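PDB 3HK5: uronate isomerase from Bacillus halodurans C-125, which probably interconverts D-glucuronate or D-galacturonate with the corresponding ketose isomers (D-fructuronate, D-tagaturonate), as a zinc-binding member of the amidohydrolase superfamily. Local coordinates for residues A256-V261 with G323-M328; V22-T27 with Q352-R357; V141-P146 with A168-P173. All blocks are in the same frame, centred on the assembly; numbering follows the deposited sequence.

Contact 1: A256-V261 with G323-M328. With RAT (D-arabinaric acid), chain C; CO3 (carbonate ion), chain D.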
loop_
_atom_site.group_PDB
_atom_site.type_symbol
_atom_site.label_atom_id
_atom_site.label_comp_id
_atom_site.label_asym_id
_atom_site.label_seq_id
_atom_site.Cartn_x
_atom_site.Cartn_y
_atom_site.Cartn_z
ATOM N N ALA A 256 -3.775 28.759 -10.413
ATOM C CA ALA A 256 -4.987 28.380 -9.700
ATOM C C ALA A 256 -5.225 26.886 -9.829
ATOM O O ALA A 256 -5.228 26.345 -10.931
ATOM C CB ALA A 256 -6.185 29.143 -10.250
ATOM N N MET A 257 -5.421 26.224 -8.692
ATOM C CA MET A 257 -5.673 24.796 -8.662
ATOM C C MET A 257 -7.026 24.556 -7.991
ATOM O O MET A 257 -7.239 24.968 -6.857
ATOM C CB MET A 257 -4.560 24.070 -7.884
ATOM C CG MET A 257 -3.148 24.233 -8.476
ATOM S SD MET A 257 -1.867 23.254 -7.635
ATOM C CE MET A 257 -1.739 24.160 -6.128
ATOM N N MET A 258 -7.941 23.911 -8.708
ATOM C CA MET A 258 -9.268 23.595 -8.183
ATOM C C MET A 258 -9.221 22.072 -8.022
ATOM O O MET A 258 -9.419 21.310 -8.973
ATOM C CB MET A 258 -10.350 24.057 -9.174
ATOM C CG MET A 258 -10.153 25.526 -9.644
ATOM S SD MET A 258 -11.587 26.332 -10.420
ATOM C CE MET A 258 -11.646 25.560 -11.842
ATOM N N ILE A 259 -8.939 21.654 -6.793
ATOM C CA ILE A 259 -8.736 20.252 -6.446
ATOM C C ILE A 259 -9.900 19.484 -5.827
ATOM O O ILE A 259 -10.661 20.025 -5.018
ATOM C CB ILE A 259 -7.523 20.154 -5.481
ATOM C CG1 ILE A 259 -6.314 20.864 -6.102
ATOM C CG2 ILE A 259 -7.206 18.688 -5.145
ATOM C CD1 ILE A 259 -5.197 21.154 -5.106
ATOM N N GLY A 260 -10.019 18.213 -6.209
ATOM C CA GLY A 260 -11.053 17.357 -5.654
ATOM C C GLY A 260 -12.128 16.808 -6.575
ATOM O O GLY A 260 -13.009 16.068 -6.113
ATOM N N VAL A 261 -12.075 17.150 -7.862
ATOM C CA VAL A 261 -13.093 16.679 -8.804
ATOM C C VAL A 261 -12.790 15.326 -9.464
ATOM O O VAL A 261 -11.738 15.135 -10.080
ATOM C CB VAL A 261 -13.352 17.725 -9.921
ATOM C CG1 VAL A 261 -12.099 17.934 -10.756
ATOM C CG2 VAL A 261 -14.506 17.270 -10.802
ATOM N N GLY A 323 -13.237 31.171 -2.686
ATOM C CA GLY A 323 -14.540 30.574 -2.883
ATOM C C GLY A 323 -14.991 29.315 -2.182
ATOM O O GLY A 323 -14.245 28.648 -1.466
ATOM N N CYS A 324 -16.273 29.031 -2.390
ATOM C CA CYS A 324 -16.941 27.853 -1.866
ATOM C C CYS A 324 -17.384 27.214 -3.167
ATOM O O CYS A 324 -18.455 27.493 -3.708
ATOM C CB CYS A 324 -18.116 28.272 -0.993
ATOM S SG CYS A 324 -17.559 29.264 0.427
ATOM N N TRP A 325 -16.505 26.362 -3.666
ATOM C CA TRP A 325 -16.653 25.708 -4.951
ATOM C C TRP A 325 -17.639 24.572 -5.173
ATOM O O TRP A 325 -17.635 23.573 -4.445
ATOM C CB TRP A 325 -15.262 25.245 -5.387
ATOM C CG TRP A 325 -15.170 24.688 -6.764
ATOM C CD1 TRP A 325 -15.809 25.138 -7.879
ATOM C CD2 TRP A 325 -14.301 23.637 -7.193
ATOM N NE1 TRP A 325 -15.385 24.435 -8.988
ATOM C CE2 TRP A 325 -14.459 23.508 -8.594
ATOM C CE3 TRP A 325 -13.397 22.790 -6.529
ATOM C CZ2 TRP A 325 -13.749 22.568 -9.345
ATOM C CZ3 TRP A 325 -12.694 21.857 -7.274
ATOM C CH2 TRP A 325 -12.875 21.753 -8.672
ATOM N N TRP A 326 -18.491 24.757 -6.184
ATOM C CA TRP A 326 -19.427 23.730 -6.638
ATOM C C TRP A 326 -20.312 23.091 -5.555
ATOM O O TRP A 326 -21.330 23.660 -5.142
ATOM C CB TRP A 326 -18.574 22.658 -7.323
ATOM C CG TRP A 326 -19.194 21.828 -8.395
ATOM C CD1 TRP A 326 -20.517 21.508 -8.558
ATOM C CD2 TRP A 326 -18.479 21.096 -9.392
ATOM N NE1 TRP A 326 -20.663 20.611 -9.595
ATOM C CE2 TRP A 326 -19.427 20.343 -10.124
ATOM C CE3 TRP A 326 -17.121 20.997 -9.737
ATOM C CZ2 TRP A 326 -19.060 19.502 -11.180
ATOM C CZ3 TRP A 326 -16.756 20.157 -10.789
ATOM C CH2 TRP A 326 -17.728 19.422 -11.496
ATOM N N PHE A 327 -19.932 21.893 -5.115
ATOM C CA PHE A 327 -20.693 21.188 -4.087
ATOM C C PHE A 327 -20.545 21.843 -2.713
ATOM O O PHE A 327 -21.261 21.494 -1.779
ATOM C CB PHE A 327 -20.271 19.714 -4.029
ATOM C CG PHE A 327 -20.416 18.993 -5.346
ATOM C CD1 PHE A 327 -21.629 19.018 -6.041
ATOM C CD2 PHE A 327 -19.331 18.330 -5.916
ATOM C CE1 PHE A 327 -21.756 18.392 -7.296
ATOM C CE2 PHE A 327 -19.448 17.701 -7.169
ATOM C CZ PHE A 327 -20.664 17.737 -7.857
ATOM N N MET A 328 -19.611 22.789 -2.601
ATOM C CA MET A 328 -19.392 23.533 -1.357
ATOM C C MET A 328 -20.291 24.786 -1.369
ATOM O O MET A 328 -20.539 25.405 -0.329
ATOM C CB MET A 328 -17.923 23.999 -1.250
ATOM C CG MET A 328 -16.860 22.900 -1.062
ATOM S SD MET A 328 -16.956 22.026 0.518
ATOM C CE MET A 328 -18.105 20.786 0.051
HETATM O O1A RAT C . -13.991 22.677 -13.251
HETATM C C1 RAT C . -14.653 23.717 -12.998
HETATM O O1B RAT C . -14.269 24.890 -13.195
HETATM C C2 RAT C . -16.046 23.528 -12.398
HETATM O O2 RAT C . -16.440 24.751 -11.740
HETATM C C3 RAT C . -17.083 23.147 -13.479
HETATM O O3 RAT C . -17.328 24.270 -14.340
HETATM C C4 RAT C . -18.442 22.665 -12.889
HETATM O O4 RAT C . -19.185 21.940 -13.869
HETATM C C5 RAT C . -19.327 23.827 -12.381
HETATM O O5A RAT C . -20.349 24.115 -13.031
HETATM O O5B RAT C . -18.950 24.411 -11.323
HETATM C C CO3 D . -23.959 18.520 -10.396
HETATM O O1 CO3 D . -24.383 17.699 -9.468
HETATM O O2 CO3 D . -24.822 19.105 -11.183
HETATM O O3 CO3 D . -22.681 18.800 -10.499
#
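The W325 indole is held between two neighbours: M258 CB lies 3.5 Å above one face, near the rim, and W326 CE3 covers the opposite face. M258 CB sits 3.7 Å from the centroid of the six-membered ring and 22° off its normal, which makes this a CH-pi contact. M258 SD, farther along the same side chain, approaches the five-membered ring obliquely at 4.7 Å from its centroid, a Met-aromatic contact. At the indole's rim, near its plane, stands the backbone oxygen of I259. The W326 ring is covered likewise, by F327 CZ on one face and by C4 of the bound D-arabinaric acid on the other, with O3 of a carbonate ion at its edge, near the ring plane, while V261 CG2 meets W326 CZ3 obliquely at 3.7 Å.

These side chains line the mouth of an amidohydrolase-type (beta/alpha)8 barrel, where strand 255-262 and the loop between strand 319-321 and helix 331-345 end at the ligand. With W325 CG trans to its backbone N (chi1 -173°), the ring reaches M258 while NE1 faces the ligand. From there W325 NE1 donates to O2 of the ligand over 3.0 Å, almost straight at 175°. W326 NE1 instead donates to carbonate O3, the ion probably coming from the crystallisation liquor. R314 and K315 of the second subunit also bind that carbonate, which places W326 close to a subunit boundary.

Contact 2: V22-T27 with Q352-R357. With ZN (zinc ion), chain E; RAT (D-arabinaric acid), chain C.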
loop_
_atom_site.group_PDB
_atom_site.type_symbol
_atom_site.label_atom_id
_atom_site.label_comp_id
_atom_site.label_asym_id
_atom_site.label_seq_id
_atom_site.Cartn_x
_atom_site.Cartn_y
_atom_site.Cartn_z
ATOM N N VAL A 22 -18.349 43.977 -7.106
ATOM C CA VAL A 22 -17.684 42.690 -7.039
ATOM C C VAL A 22 -16.817 42.297 -8.224
ATOM O O VAL A 22 -17.166 42.542 -9.382
ATOM C CB VAL A 22 -18.733 41.557 -6.840
ATOM C CG1 VAL A 22 -18.036 40.204 -6.704
ATOM C CG2 VAL A 22 -19.608 41.855 -5.622
ATOM N N THR A 23 -15.669 41.698 -7.919
ATOM C CA THR A 23 -14.796 41.162 -8.950
ATOM C C THR A 23 -15.016 39.656 -8.770
ATOM O O THR A 23 -14.637 39.087 -7.739
ATOM C CB THR A 23 -13.298 41.483 -8.724
ATOM O OG1 THR A 23 -13.028 42.847 -9.071
ATOM C CG2 THR A 23 -12.432 40.587 -9.609
ATOM N N ASP A 24 -15.675 39.036 -9.746
ATOM C CA ASP A 24 -15.961 37.601 -9.727
ATOM C C ASP A 24 -14.730 36.921 -10.328
ATOM O O ASP A 24 -14.604 36.844 -11.550
ATOM C CB ASP A 24 -17.189 37.322 -10.597
ATOM C CG ASP A 24 -17.922 36.073 -10.178
ATOM O OD1 ASP A 24 -17.257 35.130 -9.702
ATOM O OD2 ASP A 24 -19.158 36.033 -10.330
ATOM N N MET A 25 -13.837 36.403 -9.487
ATOM C CA MET A 25 -12.592 35.836 -10.011
ATOM C C MET A 25 -12.591 34.457 -10.661
ATOM O O MET A 25 -11.534 33.931 -11.015
ATOM C CB MET A 25 -11.468 35.956 -8.963
ATOM C CG MET A 25 -11.809 35.473 -7.568
ATOM S SD MET A 25 -11.790 33.696 -7.435
ATOM C CE MET A 25 -10.076 33.373 -7.719
ATOM N N HIS A 26 -13.769 33.876 -10.830
ATOM C CA HIS A 26 -13.888 32.609 -11.538
ATOM C C HIS A 26 -15.316 32.341 -11.970
ATOM O O HIS A 26 -16.192 32.112 -11.137
ATOM C CB HIS A 26 -13.391 31.412 -10.722
ATOM C CG HIS A 26 -13.638 30.100 -11.405
ATOM N ND1 HIS A 26 -13.181 29.831 -12.677
ATOM C CD2 HIS A 26 -14.346 29.010 -11.023
ATOM C CE1 HIS A 26 -13.598 28.635 -13.051
ATOM N NE2 HIS A 26 -14.308 28.116 -12.068
ATOM N N THR A 27 -15.536 32.384 -13.283
ATOM C CA THR A 27 -16.846 32.120 -13.878
ATOM C C THR A 27 -16.644 31.385 -15.201
ATOM O O THR A 27 -15.511 31.175 -15.651
ATOM C CB THR A 27 -17.618 33.410 -14.228
ATOM O OG1 THR A 27 -17.032 34.002 -15.398
ATOM C CG2 THR A 27 -17.575 34.415 -13.071
ATOM N N GLN A 352 -15.600 34.236 -1.901
ATOM C CA GLN A 352 -16.445 33.617 -2.897
ATOM C C GLN A 352 -16.218 34.021 -4.354
ATOM O O GLN A 352 -15.588 35.041 -4.648
ATOM C CB GLN A 352 -17.903 33.901 -2.509
ATOM C CG GLN A 352 -18.941 33.224 -3.363
ATOM C CD GLN A 352 -18.931 31.718 -3.195
ATOM O OE1 GLN A 352 -17.896 31.068 -3.360
ATOM N NE2 GLN A 352 -20.089 31.153 -2.868
ATOM N N HIS A 353 -16.726 33.170 -5.246
ATOM C CA HIS A 353 -16.717 33.370 -6.689
ATOM C C HIS A 353 -18.042 32.719 -7.107
ATOM O O HIS A 353 -18.562 31.884 -6.372
ATOM C CB HIS A 353 -15.517 32.678 -7.366
ATOM C CG HIS A 353 -15.577 31.182 -7.355
ATOM N ND1 HIS A 353 -15.013 30.419 -6.353
ATOM C CD2 HIS A 353 -16.118 30.306 -8.236
ATOM C CE1 HIS A 353 -15.203 29.138 -6.619
ATOM N NE2 HIS A 353 -15.869 29.042 -7.757
ATOM N N SER A 354 -18.596 33.088 -8.258
ATOM C CA SER A 354 -19.887 32.526 -8.673
ATOM C C SER A 354 -19.839 31.243 -9.484
ATOM O O SER A 354 -20.738 30.410 -9.369
ATOM C CB SER A 354 -20.684 33.548 -9.481
ATOM O OG SER A 354 -20.109 33.725 -10.765
ATOM N N ASP A 355 -18.809 31.101 -10.315
ATOM C CA ASP A 355 -18.668 29.937 -11.176
ATOM C C ASP A 355 -19.847 29.943 -12.146
ATOM O O ASP A 355 -20.235 28.902 -12.672
ATOM C CB ASP A 355 -18.702 28.650 -10.345
ATOM C CG ASP A 355 -17.556 27.715 -10.681
ATOM O OD1 ASP A 355 -17.326 27.468 -11.882
ATOM O OD2 ASP A 355 -16.885 27.228 -9.745
ATOM N N ALA A 356 -20.410 31.122 -12.378
ATOM C CA ALA A 356 -21.573 31.258 -13.249
ATOM C C ALA A 356 -21.370 30.732 -14.663
ATOM O O ALA A 356 -20.372 31.046 -15.326
ATOM C CB ALA A 356 -22.019 32.714 -13.300
ATOM N N ARG A 357 -22.325 29.918 -15.107
ATOM C CA ARG A 357 -22.314 29.347 -16.456
ATOM C C ARG A 357 -23.348 30.093 -17.288
ATOM O O ARG A 357 -23.251 30.163 -18.514
ATOM C CB ARG A 357 -22.670 27.854 -16.419
ATOM C CG ARG A 357 -21.485 26.931 -16.152
ATOM C CD ARG A 357 -21.961 25.528 -15.899
ATOM N NE ARG A 357 -20.867 24.574 -15.773
ATOM C CZ ARG A 357 -20.286 23.957 -16.800
ATOM N NH1 ARG A 357 -20.692 24.194 -18.042
ATOM N NH2 ARG A 357 -19.309 23.081 -16.583
HETATM ZN ZN ZN E . -15.715 26.547 -12.627
HETATM O O1A RAT C . -13.991 22.677 -13.251
HETATM C C1 RAT C . -14.653 23.717 -12.998
HETATM O O1B RAT C . -14.269 24.890 -13.195
HETATM C C2 RAT C . -16.046 23.528 -12.398
HETATM O O2 RAT C . -16.440 24.751 -11.740
HETATM C C3 RAT C . -17.083 23.147 -13.479
HETATM O O3 RAT C . -17.328 24.270 -14.340
HETATM C C4 RAT C . -18.442 22.665 -12.889
HETATM O O4 RAT C . -19.185 21.940 -13.869
HETATM C C5 RAT C . -19.327 23.827 -12.381
HETATM O O5A RAT C . -20.349 24.115 -13.031
HETATM O O5B RAT C . -18.950 24.411 -11.323
HETATM O O HOH W 1 -14.543 36.542 -6.526
#
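D24 grips S354 with both carboxylate oxygens. D24 OD1 accepts from S354 N on its syn lone pair, at 2.8 Å and nearly straight, and D24 OD2 accepts from S354 OG at 2.5 Å, somewhat out of the carboxylate plane. The serine torsion explains the pair of hydrogen bonds: chi1 of 72° places OG between the backbone N and carbonyl carbon, on the same side as its own N-H. S354 OG also accepts from A356 N, an ST turn, and W366 NE1 gives D24 OD2 a further donor.

D355 N donates a hydrogen bond to H26 O at 2.9 Å. In the amidohydrolase (beta/alpha)8 barrel this join brings the loop before helix 361-386 against the segment that continues from strand 22-24, and a zinc ion sits where they meet. The H26 side chain extends trans to its backbone N (chi1 174°), carrying NE2 to 2.2 Å from the zinc; D355 OD1 binds it at 2.0 Å, with the imidazole and carboxylate planes 79° apart. H28 and two ligand oxygens, O1B and O2, complete the coordination.

H353 lies alongside H26 and points the same way, the ring planes inclined to each other. H353 NE2 donates to D355 OD2 over 2.9 Å, so the two oxygens of this carboxylate are divided between metal and histidine. Beyond the zinc, R357 NE and NH2 reach ligand O5A and O4 respectively.

Contact 3: V141-P146 with A168-P173. With RAT (D-arabinaric acid), chain C.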
loop_
_atom_site.group_PDB
_atom_site.type_symbol
_atom_site.label_atom_id
_atom_site.label_comp_id
_atom_site.label_asym_id
_atom_site.label_seq_id
_atom_site.Cartn_x
_atom_site.Cartn_y
_atom_site.Cartn_z
ATOM N N VAL A 141 -14.115 37.276 -14.346
ATOM C CA VAL A 141 -12.965 36.525 -14.816
ATOM C C VAL A 141 -13.523 35.302 -15.555
ATOM O O VAL A 141 -14.299 34.529 -14.998
ATOM C CB VAL A 141 -12.070 36.070 -13.644
ATOM C CG1 VAL A 141 -10.970 35.124 -14.157
ATOM C CG2 VAL A 141 -11.445 37.294 -12.962
ATOM N N MET A 142 -13.141 35.159 -16.819
ATOM C CA MET A 142 -13.600 34.062 -17.658
ATOM C C MET A 142 -12.727 32.837 -17.445
ATOM O O MET A 142 -11.717 32.895 -16.748
ATOM C CB MET A 142 -13.503 34.439 -19.155
ATOM C CG MET A 142 -14.275 35.675 -19.617
ATOM S SD MET A 142 -14.110 36.005 -21.423
ATOM C CE MET A 142 -12.518 36.682 -21.467
ATOM N N THR A 143 -13.149 31.733 -18.052
ATOM C CA THR A 143 -12.404 30.484 -18.055
ATOM C C THR A 143 -12.208 30.288 -19.568
ATOM O O THR A 143 -13.168 30.013 -20.299
ATOM C CB THR A 143 -13.215 29.296 -17.480
ATOM O OG1 THR A 143 -13.392 29.467 -16.069
ATOM C CG2 THR A 143 -12.468 27.977 -17.711
ATOM N N ASN A 144 -10.976 30.450 -20.038
ATOM C CA ASN A 144 -10.694 30.338 -21.456
ATOM C C ASN A 144 -9.809 29.140 -21.787
ATOM O O ASN A 144 -8.611 29.130 -21.502
ATOM C CB ASN A 144 -10.056 31.647 -21.928
ATOM C CG ASN A 144 -10.868 32.861 -21.511
ATOM O OD1 ASN A 144 -11.913 33.164 -22.099
ATOM N ND2 ASN A 144 -10.408 33.548 -20.474
ATOM N N ASP A 145 -10.423 28.137 -22.403
ATOM C CA ASP A 145 -9.744 26.899 -22.772
ATOM C C ASP A 145 -9.285 26.930 -24.232
ATOM O O ASP A 145 -10.089 26.758 -25.149
ATOM C CB ASP A 145 -10.700 25.723 -22.548
ATOM C CG ASP A 145 -10.071 24.381 -22.865
ATOM O OD1 ASP A 145 -8.908 24.341 -23.322
ATOM O OD2 ASP A 145 -10.750 23.355 -22.653
ATOM N N PRO A 146 -7.977 27.138 -24.465
ATOM C CA PRO A 146 -7.457 27.182 -25.836
ATOM C C PRO A 146 -7.570 25.843 -26.559
ATOM O O PRO A 146 -7.245 25.747 -27.738
ATOM C CB PRO A 146 -6.007 27.610 -25.637
ATOM C CG PRO A 146 -5.650 26.944 -24.333
ATOM C CD PRO A 146 -6.882 27.247 -23.485
ATOM N N ALA A 168 -8.490 33.988 -18.210
ATOM C CA ALA A 168 -7.813 33.061 -17.317
ATOM C C ALA A 168 -7.525 31.851 -18.211
ATOM O O ALA A 168 -8.441 31.270 -18.806
ATOM C CB ALA A 168 -8.718 32.670 -16.140
ATOM N N LEU A 169 -6.252 31.492 -18.319
ATOM C CA LEU A 169 -5.830 30.382 -19.165
ATOM C C LEU A 169 -6.068 29.017 -18.521
ATOM O O LEU A 169 -5.310 28.605 -17.643
ATOM C CB LEU A 169 -4.343 30.556 -19.514
ATOM C CG LEU A 169 -3.667 29.497 -20.387
ATOM C CD1 LEU A 169 -4.393 29.366 -21.729
ATOM C CD2 LEU A 169 -2.220 29.889 -20.596
ATOM N N ARG A 170 -7.123 28.323 -18.955
ATOM C CA ARG A 170 -7.460 27.004 -18.419
ATOM C C ARG A 170 -6.623 25.945 -19.138
ATOM O O ARG A 170 -6.577 25.914 -20.369
ATOM C CB ARG A 170 -8.958 26.721 -18.596
ATOM C CG ARG A 170 -9.395 25.342 -18.095
ATOM C CD ARG A 170 -9.130 25.151 -16.597
ATOM N NE ARG A 170 -10.200 25.732 -15.802
ATOM C CZ ARG A 170 -11.120 25.037 -15.131
ATOM N NH1 ARG A 170 -11.110 23.710 -15.131
ATOM N NH2 ARG A 170 -12.083 25.683 -14.490
ATOM N N LEU A 171 -5.984 25.065 -18.371
ATOM C CA LEU A 171 -5.099 24.061 -18.951
ATOM C C LEU A 171 -5.401 22.579 -18.698
ATOM O O LEU A 171 -4.521 21.731 -18.887
ATOM C CB LEU A 171 -3.669 24.371 -18.496
ATOM C CG LEU A 171 -3.200 25.790 -18.857
ATOM C CD1 LEU A 171 -1.919 26.123 -18.115
ATOM C CD2 LEU A 171 -3.003 25.899 -20.370
ATOM N N ASP A 172 -6.623 22.257 -18.284
ATOM C CA ASP A 172 -6.991 20.864 -18.014
ATOM C C ASP A 172 -6.528 19.852 -19.078
ATOM O O ASP A 172 -5.888 18.856 -18.749
ATOM C CB ASP A 172 -8.509 20.749 -17.825
ATOM C CG ASP A 172 -8.992 21.425 -16.546
ATOM O OD1 ASP A 172 -8.261 22.290 -16.018
ATOM O OD2 ASP A 172 -10.103 21.104 -16.079
ATOM N N PRO A 173 -6.845 20.097 -20.365
ATOM C CA PRO A 173 -6.432 19.162 -21.420
ATOM C C PRO A 173 -4.925 18.948 -21.484
ATOM O O PRO A 173 -4.457 17.838 -21.733
ATOM C CB PRO A 173 -6.983 19.808 -22.694
ATOM C CG PRO A 173 -8.220 20.511 -22.194
ATOM C CD PRO A 173 -7.699 21.163 -20.923
HETATM O O1A RAT C . -13.991 22.677 -13.251
HETATM C C1 RAT C . -14.653 23.717 -12.998
HETATM O O1B RAT C . -14.269 24.890 -13.195
HETATM C C2 RAT C . -16.046 23.528 -12.398
HETATM O O2 RAT C . -16.440 24.751 -11.740
HETATM C C3 RAT C . -17.083 23.147 -13.479
HETATM O O3 RAT C . -17.328 24.270 -14.340
HETATM C C4 RAT C . -18.442 22.665 -12.889
HETATM O O4 RAT C . -19.185 21.940 -13.869
HETATM C C5 RAT C . -19.327 23.827 -12.381
HETATM O O5A RAT C . -20.349 24.115 -13.031
HETATM O O5B RAT C . -18.950 24.411 -11.323
HETATM O O HOH W 2 -10.615 28.298 -14.644
#
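One wall of the ligand pocket, probably the substrate site, is built here, where the loop after strand 137-141 runs beside strand 169-170 and R170 is directed at the bound D-arabinaric acid. The backbones join in a single parallel bridge at N144 and L169. N144 N donates to A168 O at 2.9 Å, and R170 N donates to N144 O at 3.1 Å.

On one side of this bridge T143 CG2 crosses R170 and comes within 3.7 Å of its NE, oblique to the guanidinium. T143 OG1 has its main partner in T27 O, and its link to the water bound by R170 NE is weak. The arginine starts trans to its backbone N (chi1 178°), then bends at chi2 and chi3, which turns the guanidinium edge toward two anions. R170 NH2 donates to ligand O1B at 2.7 Å, although the placing of NH2 is less sure, and R170 NH1 forms a salt bridge with D172 OD2 at 3.0 Å. S223 OG holds D172 OD2 as well, so the second-shell carboxylate that helps fix the arginine's rotation is itself anchored. A leucine in place of R170 would probably cost the ligand carboxylate its guanidinium donor, though O1B would keep the zinc, and leave D172 without its salt-bridge partner.

Apolar contacts flank the bridge: P146 CD rests against L169 CD1 at 3.7 Å, the two side chains crossing at about a right angle, and V141 CG1 meets A168 CB. Such placing of ligand-binding side chains at the C-terminal ends of parallel strands is typical of the (beta/alpha)8 barrel.

Overall arrangement
All three contacts touch the same D-arabinaric acid, and their centres lie 12 Å (contacts 1 and 2), 14 Å (contacts 2 and 3) and 15 Å (contacts 1 and 3) apart. Contact 2 pairs segments far apart in sequence, and both others are nested within the loop it closes, in series with each other. It also joins them physically: C324 N lies 2.8 Å from Q352 OE1, a probable hydrogen bond to contact 1, while T27 OG1 and V141 O, also 2.8 Å apart, probably bond it to contact 3. Contacts 1 and 3 reach a common sheet. The zinc held in contact 2 is about 4 Å from the side chains of both W325 and R170.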